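Side-chain contacts in NAD-dependent formate dehydrogenase gamma subunit (Cupriavidus necator, PDB 6VW7), which carries a [2Fe-2S] cluster in a thioredoxin-like domain and probably passes electrons within a cytosolic NAD-dependent formate dehydrogenase: residues 51-54 with 55-59; 62-65 with 66-70. All blocks are in the same frame, centred on the assembly; numbering follows the deposited sequence. Where two conformers were deposited one is given.

Contact 1: 51-54 with 55-59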
loop_
_atom_site.group_PDB
_atom_site.type_symbol
_atom_site.label_atom_id
_atom_site.label_comp_id
_atom_site.label_asym_id
_atom_site.label_seq_id
_atom_site.Cartn_x
_atom_site.Cartn_y
_atom_site.Cartn_z
ATOM N N PRO A 51 15.478 27.437 -11.728
ATOM C CA PRO A 51 15.676 27.950 -13.095
ATOM C C PRO A 51 16.276 26.922 -14.034
ATOM O O PRO A 51 15.943 26.906 -15.225
ATOM C CB PRO A 51 16.602 29.160 -12.887
ATOM C CG PRO A 51 16.364 29.571 -11.470
ATOM C CD PRO A 51 16.165 28.285 -10.735
ATOM N N VAL A 52 17.165 26.065 -13.530
ATOM C CA VAL A 52 17.773 25.048 -14.380
ATOM C C VAL A 52 16.723 24.040 -14.829
ATOM O O VAL A 52 16.637 23.682 -16.012
ATOM C CB VAL A 52 18.930 24.362 -13.632
ATOM C CG1 VAL A 52 19.528 23.230 -14.470
ATOM C CG2 VAL A 52 19.969 25.390 -13.233
ATOM N N ILE A 53 15.908 23.570 -13.888
ATOM C CA ILE A 53 14.838 22.640 -14.230
ATOM C C ILE A 53 13.869 23.292 -15.210
ATOM O O ILE A 53 13.557 22.728 -16.264
ATOM C CB ILE A 53 14.115 22.179 -12.953
ATOM C CG1 ILE A 53 15.082 21.433 -12.030
ATOM C CG2 ILE A 53 12.852 21.367 -13.292
ATOM C CD1 ILE A 53 14.637 21.417 -10.575
ATOM N N ALA A 54 13.435 24.518 -14.898
ATOM C CA ALA A 54 12.435 25.202 -15.716
ATOM C C ALA A 54 12.886 25.313 -17.164
ATOM O O ALA A 54 12.137 24.968 -18.086
ATOM C CB ALA A 54 12.137 26.585 -15.137
ATOM N N ARG A 55 14.124 25.789 -17.382
ATOM C CA ARG A 55 14.638 25.944 -18.738
ATOM C C ARG A 55 14.679 24.612 -19.480
ATOM O O ARG A 55 14.319 24.542 -20.660
ATOM C CB ARG A 55 16.031 26.582 -18.701
ATOM C CG ARG A 55 16.766 26.549 -20.020
ATOM C CD ARG A 55 17.901 27.571 -20.043
ATOM N NE ARG A 55 18.823 27.331 -21.153
ATOM C CZ ARG A 55 19.630 28.252 -21.669
ATOM N NH1 ARG A 55 19.624 29.488 -21.184
ATOM N NH2 ARG A 55 20.439 27.940 -22.676
ATOM N N ALA A 56 15.155 23.553 -18.826
ATOM C CA ALA A 56 15.321 22.290 -19.537
ATOM C C ALA A 56 13.981 21.662 -19.921
ATOM O O ALA A 56 13.887 21.012 -20.967
ATOM C CB ALA A 56 16.129 21.317 -18.694
ATOM N N LEU A 57 12.951 21.828 -19.098
ATOM C CA LEU A 57 11.638 21.244 -19.363
ATOM C C LEU A 57 10.676 22.208 -20.056
ATOM O O LEU A 57 9.494 21.871 -20.233
ATOM C CB LEU A 57 11.009 20.753 -18.053
ATOM C CG LEU A 57 11.857 19.786 -17.202
ATOM C CD1 LEU A 57 10.986 19.211 -16.073
ATOM C CD2 LEU A 57 12.480 18.657 -18.023
ATOM N N ASN A 58 11.147 23.392 -20.444
ATOM C CA ASN A 58 10.295 24.428 -21.027
ATOM C C ASN A 58 9.068 24.668 -20.148
ATOM O O ASN A 58 7.927 24.709 -20.615
ATOM C CB ASN A 58 9.900 24.078 -22.467
ATOM C CG ASN A 58 9.250 25.254 -23.208
ATOM O OD1 ASN A 58 9.521 26.424 -22.916
ATOM N ND2 ASN A 58 8.390 24.942 -24.172
ATOM N N LEU A 59 9.317 24.819 -18.852
ATOM C CA LEU A 59 8.289 25.153 -17.874
ATOM C C LEU A 59 8.632 26.502 -17.259
ATOM O O LEU A 59 9.776 26.955 -17.323
ATOM C CB LEU A 59 8.191 24.088 -16.771
ATOM C CG LEU A 59 7.804 22.662 -17.166
ATOM C CD1 LEU A 59 7.907 21.750 -15.973
ATOM C CD2 LEU A 59 6.381 22.643 -17.718
#
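P51 O takes the backbone N-H of R55 at 3.0 Å (O to N), the first of three successive i to i+4 bonds in the last turns of helix 50-57. The CB of R55 also rests against this carbonyl. From there the arginine chain runs extended, with CG anti to the backbone N (chi1 169°), and its guanidinium leads away from the helix. V52 O receives the N-H of A56 in the same manner, and the CB of A56 packs against that oxygen. I53 makes the side-chain contact. I53 CG2 lies 4.0 Å from L57 CD1, and the two side chains leave the helix in the same direction, one turn apart. CG of L57 also sits 3.5 Å from I53 O, the oxygen that accepts the L57 N-H almost in line with its C=O bond. Both side chains turn to helix 31-42, where I53 meets L31 and I38, and L57 meets L31 and I34. A54 comes last. A54 O takes the N-H of L59 at 2.9 Å (O to N), a five-residue step that replaces the helical bond. N58 makes this step possible with a positive phi of 51°. A weak N58 N to R55 O bond of 3.4 Å completes the Schellman motif. The CB of A54 faces R61 and V64 of the next helix. The chemistry is therefore divided. Main-chain bonds satisfy the carbonyls of 51-54 and close the helix end, while I53 and L57 form an apolar face on helix 31-42, and I53 and A54 also reach helix 61-70.

Contact 2: 62-65 with 66-70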
loop_
_atom_site.group_PDB
_atom_site.type_symbol
_atom_site.label_atom_id
_atom_site.label_comp_id
_atom_site.label_asym_id
_atom_site.label_seq_id
_atom_site.Cartn_x
_atom_site.Cartn_y
_atom_site.Cartn_z
ATOM N N ALA A 62 7.660 29.451 -11.801
ATOM C CA ALA A 62 6.557 29.347 -10.844
ATOM C C ALA A 62 5.915 27.967 -10.892
ATOM O O ALA A 62 5.561 27.394 -9.853
ATOM C CB ALA A 62 5.510 30.429 -11.124
ATOM N N GLU A 63 5.786 27.406 -12.092
ATOM C CA GLU A 63 5.246 26.060 -12.233
ATOM C C GLU A 63 6.085 25.050 -11.452
ATOM O O GLU A 63 5.554 24.247 -10.672
ATOM C CB GLU A 63 5.179 25.707 -13.719
ATOM C CG GLU A 63 5.032 24.237 -14.028
ATOM C CD GLU A 63 3.634 23.730 -13.751
ATOM O OE1 GLU A 63 2.728 24.566 -13.601
ATOM O OE2 GLU A 63 3.440 22.495 -13.682
ATOM N N VAL A 64 7.410 25.085 -11.645
ATOM C CA VAL A 64 8.294 24.153 -10.954
ATOM C C VAL A 64 8.198 24.352 -9.443
ATOM O O VAL A 64 8.059 23.387 -8.682
ATOM C CB VAL A 64 9.744 24.322 -11.458
ATOM C CG1 VAL A 64 10.689 23.412 -10.686
ATOM C CG2 VAL A 64 9.822 24.027 -12.952
ATOM N N HIS A 65 8.276 25.609 -8.986
ATOM C CA HIS A 65 8.172 25.863 -7.554
ATOM C C HIS A 65 6.827 25.385 -7.002
ATOM O O HIS A 65 6.760 24.873 -5.875
ATOM C CB HIS A 65 8.392 27.350 -7.269
ATOM C CG HIS A 65 8.277 27.705 -5.820
ATOM N ND1 HIS A 65 7.165 28.325 -5.292
ATOM C CD2 HIS A 65 9.130 27.512 -4.785
ATOM C CE1 HIS A 65 7.340 28.507 -3.996
ATOM N NE2 HIS A 65 8.522 28.022 -3.662
ATOM N N GLY A 66 5.756 25.511 -7.784
ATOM C CA GLY A 66 4.455 25.056 -7.308
ATOM C C GLY A 66 4.396 23.549 -7.128
ATOM O O GLY A 66 3.739 23.047 -6.210
ATOM N N VAL A 67 5.084 22.805 -7.996
ATOM C CA VAL A 67 5.160 21.357 -7.826
ATOM C C VAL A 67 5.945 21.010 -6.564
ATOM O O VAL A 67 5.502 20.196 -5.744
ATOM C CB VAL A 67 5.772 20.712 -9.085
ATOM C CG1 VAL A 67 6.160 19.231 -8.840
ATOM C CG2 VAL A 67 4.797 20.859 -10.269
ATOM N N ILE A 68 7.110 21.642 -6.377
ATOM C CA ILE A 68 7.918 21.384 -5.188
ATOM C C ILE A 68 7.106 21.650 -3.930
ATOM O O ILE A 68 7.132 20.862 -2.973
ATOM C CB ILE A 68 9.203 22.236 -5.218
ATOM C CG1 ILE A 68 10.106 21.822 -6.380
ATOM C CG2 ILE A 68 9.949 22.110 -3.907
ATOM C CD1 ILE A 68 11.221 22.843 -6.685
ATOM N N THR A 69 6.351 22.753 -3.923
ATOM C CA THR A 69 5.555 23.129 -2.763
ATOM C C THR A 69 4.364 22.197 -2.547
ATOM O O THR A 69 3.982 21.939 -1.399
ATOM C CB THR A 69 5.084 24.580 -2.929
ATOM O OG1 THR A 69 6.218 25.452 -2.829
ATOM C CG2 THR A 69 4.073 24.959 -1.871
ATOM N N PHE A 70 3.779 21.673 -3.623
ATOM C CA PHE A 70 2.578 20.849 -3.495
ATOM C C PHE A 70 2.868 19.534 -2.779
ATOM O O PHE A 70 2.065 19.072 -1.960
ATOM C CB PHE A 70 1.990 20.582 -4.889
ATOM C CG PHE A 70 0.706 19.759 -4.878
ATOM C CD1 PHE A 70 -0.529 20.387 -4.777
ATOM C CD2 PHE A 70 0.743 18.373 -4.995
ATOM C CE1 PHE A 70 -1.709 19.641 -4.766
ATOM C CE2 PHE A 70 -0.426 17.619 -4.994
ATOM C CZ PHE A 70 -1.666 18.266 -4.876
#
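H65 O is gripped twice by T69. The backbone N-H of T69 reaches H65 O at 2.9 Å (N to O), and the T69 hydroxyl donates from OG1 to H65 O at 3.1 Å. The two donors come from opposite faces of the carbonyl plane, and OG1 stands above that plane, 36° out of it. With chi1 at -69°, OG1 sits beside the T69 backbone N, within reach of the same H65 carbonyl. In one of the two H65 conformers T69 OG1 also lies over a face of the imidazole, but this ring contact is doubtful. On the buried side, V64 and I68 make the apolar pair. CG1 of V64 meets CD1 of I68 at 4.1 Å, the two side chains crossing at a slant. Both touch V50 of helix 50-57, and I68 also packs on L35. E63 bends at chi2 (75°), which brings its carboxylate back over the next turn. E63 OE2 thereby lies 4.0 Å from CG2 of V67, in van der Waals contact. E63 and V67 also pack on R285 and G284 of the beta subunit. The A62 carbonyl takes the G66 N-H at 2.8 Å (O to N). The T69 hydroxyl spends its proton on its own helix, so this polar group on an exposed face is satisfied by the carbonyl one turn back. V64 and I68 pack among the helices, and V67 meets both helix 31-42 and the beta subunit.

In the fold
Contacts 1 and 2 lie on consecutive helices, 50-57 and 61-70, among the helices that come before the mixed sheet in the chain. Their centres are 12 Å apart, and both are away from the [2Fe-2S] site. Each is partly buried, with a buried apolar side and an exposed polar one. The buried sides meet directly: I53 CG2 of contact 1 is 4.0 Å from V64 CG1 of contact 2. Both also pack on helix 31-42, sharing L31. The chemistry differs with place. Contact 1 closes a helix end through the backbone. Contact 2 runs along almost the whole of helix 61-70, adds a side-chain hydroxyl bond, and also touches the beta subunit.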